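Catalase (Corynebacterium glutamicum, PDB 4B7H) breaks hydrogen peroxide down into water and oxygen at a haem iron, a reaction inhibited by nitric oxide. Local coordinates at residues G135-V140 / N332-V337. Residues are numbered along the deposited sequence; the frame is centred on the assembly and turned at random.
With HEM (protoporphyrin IX containing Fe), chain E.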
ATOM      1  N   GLY A 135     -26.279 -12.797  -7.015  1.00  8.97           N
ATOM      2  CA  GLY A 135     -24.990 -12.124  -7.010  1.00 10.57           C
ATOM      3  C   GLY A 135     -24.917 -10.949  -7.970  1.00  8.75           C
ATOM      4  O   GLY A 135     -25.831 -10.724  -8.769  1.00 10.16           O
ATOM      5  N   ASN A 136     -23.829 -10.186  -7.889  1.00  8.37           N
ATOM      6  CA  ASN A 136     -23.616  -9.077  -8.816  1.00  8.88           C
ATOM      7  C   ASN A 136     -23.195  -9.617 -10.173  1.00  8.92           C
ATOM      8  O   ASN A 136     -22.214 -10.346 -10.278  1.00  9.51           O
ATOM      9  CB  ASN A 136     -22.554  -8.096  -8.301  1.00  9.62           C
ATOM     10  CG  ASN A 136     -22.986  -7.378  -7.029  1.00  9.19           C
ATOM     11  OD1 ASN A 136     -24.179  -7.311  -6.727  1.00 10.62           O
ATOM     12  ND2 ASN A 136     -22.016  -6.837  -6.280  1.00 11.82           N
ATOM     13  N   TYR A 137     -23.956  -9.267 -11.204  1.00  8.47           N
ATOM     14  CA  TYR A 137     -23.616  -9.628 -12.573  1.00  8.36           C
ATOM     15  C   TYR A 137     -23.197  -8.355 -13.292  1.00  7.03           C
ATOM     16  O   TYR A 137     -24.016  -7.443 -13.477  1.00  8.94           O
ATOM     17  CB  TYR A 137     -24.825 -10.257 -13.275  1.00  8.67           C
ATOM     18  CG  TYR A 137     -24.589 -10.584 -14.736  1.00  8.67           C
ATOM     19  CD1 TYR A 137     -23.329 -10.960 -15.189  1.00  9.97           C
ATOM     20  CD2 TYR A 137     -25.623 -10.507 -15.667  1.00  8.64           C
ATOM     21  CE1 TYR A 137     -23.106 -11.253 -16.524  1.00  9.40           C
ATOM     22  CE2 TYR A 137     -25.403 -10.799 -17.010  1.00 10.38           C
ATOM     23  CZ  TYR A 137     -24.144 -11.171 -17.426  1.00 10.36           C
ATOM     24  OH  TYR A 137     -23.922 -11.458 -18.753  1.00 10.52           O
ATOM     25  N   ASP A 138     -21.925  -8.272 -13.671  1.00  7.69           N
ATOM     26  CA  ASP A 138     -21.442  -7.091 -14.373  1.00  8.48           C
ATOM     27  C   ASP A 138     -21.279  -7.399 -15.841  1.00  8.55           C
ATOM     28  O   ASP A 138     -20.704  -8.434 -16.199  1.00  9.41           O
ATOM     29  CB  ASP A 138     -20.073  -6.628 -13.843  1.00  8.60           C
ATOM     30  CG  ASP A 138     -20.101  -6.192 -12.388  1.00  9.16           C
ATOM     31  OD1 ASP A 138     -21.186  -6.103 -11.773  1.00  8.76           O
ATOM     32  OD2 ASP A 138     -19.003  -5.915 -11.866  1.00  8.68           O
ATOM     33  N   ILE A 139     -21.793  -6.505 -16.680  1.00  7.87           N
ATOM     34  CA  ILE A 139     -21.475  -6.538 -18.105  1.00  8.87           C
ATOM     35  C   ILE A 139     -20.641  -5.297 -18.384  1.00  8.34           C
ATOM     36  O   ILE A 139     -21.161  -4.183 -18.480  1.00  8.61           O
ATOM     37  CB  ILE A 139     -22.723  -6.596 -19.013  1.00  9.32           C
ATOM     38  CG1 ILE A 139     -23.590  -7.806 -18.642  1.00 10.14           C
ATOM     39  CG2 ILE A 139     -22.295  -6.656 -20.485  1.00 10.77           C
ATOM     40  CD1 ILE A 139     -24.890  -7.921 -19.425  1.00 10.77           C
ATOM     41  N   VAL A 140     -19.332  -5.503 -18.451  1.00  8.48           N
ATOM     42  CA  VAL A 140     -18.394  -4.407 -18.578  1.00  8.53           C
ATOM     43  C   VAL A 140     -18.145  -4.237 -20.069  1.00  8.13           C
ATOM     44  O   VAL A 140     -17.255  -4.871 -20.657  1.00  8.61           O
ATOM     45  CB  VAL A 140     -17.102  -4.703 -17.779  1.00  8.28           C
ATOM     46  CG1 VAL A 140     -16.140  -3.526 -17.846  1.00  9.30           C
ATOM     47  CG2 VAL A 140     -17.459  -5.012 -16.320  1.00  9.85           C
ATOM     48  N   ASN A 332     -17.486 -11.060 -12.823  1.00  7.85           N
ATOM     49  CA  ASN A 332     -18.696 -11.112 -12.015  1.00  8.41           C
ATOM     50  C   ASN A 332     -19.845 -11.692 -12.835  1.00  8.57           C
ATOM     51  O   ASN A 332     -20.751 -10.969 -13.269  1.00  8.94           O
ATOM     52  CB  ASN A 332     -19.046  -9.725 -11.481  1.00  8.32           C
ATOM     53  CG  ASN A 332     -18.152  -9.304 -10.339  1.00  8.11           C
ATOM     54  OD1 ASN A 332     -17.562 -10.148  -9.649  1.00  9.13           O
ATOM     55  ND2 ASN A 332     -18.059  -7.999 -10.112  1.00  9.89           N
ATOM     56  N   ILE A 333     -19.786 -13.003 -13.063  1.00  9.41           N
ATOM     57  CA  ILE A 333     -20.862 -13.710 -13.731  1.00  9.93           C
ATOM     58  C   ILE A 333     -21.725 -14.446 -12.709  1.00  9.93           C
ATOM     59  O   ILE A 333     -21.348 -14.582 -11.538  1.00 10.15           O
ATOM     60  CB  ILE A 333     -20.333 -14.661 -14.820  1.00  9.38           C
ATOM     61  CG1 ILE A 333     -19.397 -15.726 -14.230  1.00  9.71           C
ATOM     62  CG2 ILE A 333     -19.647 -13.865 -15.930  1.00 11.22           C
ATOM     63  CD1 ILE A 333     -18.972 -16.777 -15.248  1.00 11.31           C
ATOM     64  N   VAL A 334     -22.893 -14.898 -13.159  1.00  9.53           N
ATOM     65  CA  VAL A 334     -23.882 -15.537 -12.296  1.00  8.92           C
ATOM     66  C   VAL A 334     -24.393 -16.791 -13.013  1.00  9.58           C
ATOM     67  O   VAL A 334     -24.160 -16.952 -14.215  1.00 10.57           O
ATOM     68  CB  VAL A 334     -25.064 -14.576 -11.986  1.00  8.70           C
ATOM     69  CG1 VAL A 334     -24.625 -13.443 -11.070  1.00 10.33           C
ATOM     70  CG2 VAL A 334     -25.670 -14.034 -13.274  1.00  9.48           C
ATOM     71  N   PRO A 335     -25.088 -17.692 -12.289  1.00  9.52           N
ATOM     72  CA  PRO A 335     -25.638 -18.882 -12.951  1.00  9.23           C
ATOM     73  C   PRO A 335     -26.500 -18.524 -14.158  1.00 10.15           C
ATOM     74  O   PRO A 335     -27.259 -17.556 -14.102  1.00 10.15           O
ATOM     75  CB  PRO A 335     -26.502 -19.519 -11.852  1.00  9.89           C
ATOM     76  CG  PRO A 335     -25.826 -19.117 -10.580  1.00 10.67           C
ATOM     77  CD  PRO A 335     -25.306 -17.722 -10.831  1.00 10.32           C
ATOM     78  N   GLY A 336     -26.370 -19.296 -15.233  1.00 10.10           N
ATOM     79  CA  GLY A 336     -27.076 -19.005 -16.469  1.00 11.30           C
ATOM     80  C   GLY A 336     -26.277 -18.180 -17.470  1.00 10.47           C
ATOM     81  O   GLY A 336     -26.726 -17.980 -18.602  1.00 10.61           O
ATOM     82  N   VAL A 337     -25.104 -17.698 -17.060  1.00 10.33           N
ATOM     83  CA  VAL A 337     -24.210 -16.950 -17.943  1.00 10.09           C
ATOM     84  C   VAL A 337     -22.832 -17.601 -17.916  1.00  9.21           C
ATOM     85  O   VAL A 337     -22.344 -18.006 -16.854  1.00 11.48           O
ATOM     86  CB  VAL A 337     -24.054 -15.484 -17.497  1.00 11.74           C
ATOM     87  CG1 VAL A 337     -23.063 -14.747 -18.384  1.00 13.80           C
ATOM     88  CG2 VAL A 337     -25.397 -14.778 -17.511  1.00 12.38           C
TER
HETATM   89  CHA HEM E1517     -11.202  -1.037 -17.450  1.00  7.78           C
HETATM   90  CHB HEM E1517      -8.319  -4.792 -18.502  1.00  7.76           C
HETATM   91  CHC HEM E1517     -10.384  -5.062 -22.872  1.00  9.27           C
HETATM   92  CHD HEM E1517     -14.051  -2.460 -21.151  1.00  9.14           C
HETATM   93  C1A HEM E1517     -10.238  -2.011 -17.358  1.00  7.47           C
HETATM   94  C2A HEM E1517      -9.401  -2.271 -16.202  1.00  7.68           C
HETATM   95  C3A HEM E1517      -8.622  -3.321 -16.500  1.00  7.97           C
HETATM   96  C4A HEM E1517      -8.928  -3.749 -17.844  1.00  8.32           C
HETATM   97  CMA HEM E1517      -7.570  -4.007 -15.622  1.00  9.58           C
HETATM   98  CAA HEM E1517      -9.446  -1.474 -14.879  1.00  8.05           C
HETATM   99  CBA HEM E1517     -10.500  -2.078 -13.963  1.00  8.60           C
HETATM  100  CGA HEM E1517     -10.480  -1.484 -12.579  1.00  7.98           C
HETATM  101  O1A HEM E1517     -11.589  -1.318 -12.012  1.00  8.10           O
HETATM  102  O2A HEM E1517      -9.391  -1.181 -12.028  1.00  8.16           O
HETATM  103  C1B HEM E1517      -8.599  -5.187 -19.790  1.00  7.39           C
HETATM  104  C2B HEM E1517      -7.905  -6.213 -20.535  1.00  8.68           C
HETATM  105  C3B HEM E1517      -8.470  -6.265 -21.760  1.00  8.92           C
HETATM  106  C4B HEM E1517      -9.541  -5.295 -21.798  1.00  7.95           C
HETATM  107  CMB HEM E1517      -6.727  -7.037 -19.975  1.00  8.92           C
HETATM  108  CAB HEM E1517      -8.157  -7.182 -22.958  1.00 10.08           C
HETATM  109  CBB HEM E1517      -7.634  -8.399 -22.807  1.00 10.92           C
HETATM  110  C1C HEM E1517     -11.651  -4.524 -22.735  1.00  8.57           C
HETATM  111  C2C HEM E1517     -12.817  -4.770 -23.571  1.00  9.59           C
HETATM  112  C3C HEM E1517     -13.828  -4.035 -23.075  1.00  8.77           C
HETATM  113  C4C HEM E1517     -13.330  -3.333 -21.912  1.00  9.12           C
HETATM  114  CMC HEM E1517     -12.836  -5.697 -24.811  1.00 10.92           C
HETATM  115  CAC HEM E1517     -15.307  -3.943 -23.523  1.00  9.86           C
HETATM  116  CBC HEM E1517     -15.944  -4.956 -24.135  1.00 13.07           C
HETATM  117  C1D HEM E1517     -13.586  -1.793 -20.051  1.00  8.53           C
HETATM  118  C2D HEM E1517     -14.353  -0.809 -19.359  1.00  8.01           C
HETATM  119  C3D HEM E1517     -13.488  -0.359 -18.213  1.00  8.30           C
HETATM  120  C4D HEM E1517     -12.274  -1.123 -18.305  1.00  7.03           C
HETATM  121  CMD HEM E1517     -15.750  -0.305 -19.714  1.00  8.89           C
HETATM  122  CAD HEM E1517     -13.884   0.673 -17.167  1.00  8.20           C
HETATM  123  CBD HEM E1517     -14.832   0.009 -16.171  1.00  8.51           C
HETATM  124  CGD HEM E1517     -15.261   1.098 -15.234  1.00  8.26           C
HETATM  125  O1D HEM E1517     -14.920   1.042 -14.026  1.00  8.79           O
HETATM  126  O2D HEM E1517     -15.934   2.050 -15.704  1.00  8.20           O
HETATM  127  NA  HEM E1517      -9.933  -2.936 -18.345  1.00  7.83           N
HETATM  128  NB  HEM E1517      -9.587  -4.642 -20.582  1.00  7.70           N
HETATM  129  NC  HEM E1517     -12.004  -3.644 -21.724  1.00  8.80           N
HETATM  130  ND  HEM E1517     -12.358  -1.954 -19.415  1.00  7.78           N
HETATM  131 FE   HEM E1517     -10.955  -3.252 -20.046  1.00  7.93          FE
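The ring of Tyr137 overlaps the two methyl groups of Val337, which approach it from the opposite direction. Val337 CG2 makes an off-centre CH-pi contact, 4.3 Å from the centroid of the Tyr137 ring. Val337 CG1 comes within 3.4 Å of Tyr137 OH. At the root of the ring Val334 crosses at about a right angle, its CG2 lying 3.9 Å from Tyr137 CB. Branched valines suit the place because each meets the tyrosine with both methyls, Val334 at CB and Val337 at the hydroxyl end. A type II turn from Val334 to Val337, closed by the bond from Val337 N to Val334 O, brings the pair together, with Gly336 at its third position, where glycine is favoured. With CG anti to the backbone N (chi1 176°), the tyrosine reaches past them to hydrogen-bond Tyr228 through its hydroxyl.

The other half of the contact is polar. Asn332 O accepts a hydrogen bond from Asp138 N (3.0 Å). The same oxygen meets the Tyr137 ring at its edge, 3.2 Å from Tyr137 CD1. Alongside, Asn332 and Asp138 point the same way, and Asn332 ND2 donates to Asp138 OD2 at 2.9 Å. The bond is nearly straight (164°) and lies close to the amide plane, yet it enters from above the carboxylate, whose plane is turned 81° from the amide. Arg129 forms a salt bridge with Asp138 OD1, Asp329 N also donates to OD2, and Arg365 binds Asn332 OD1.

The contact thus fastens the loop leading into strand 337-338, and that strand's first residue, to strand 135-142 of the catalase beta-barrel, whose Val140 packs against the haem. Shared among an arginine, an amide and a backbone N-H, the buried Asp138 carboxylate is probably stabilised as the anion.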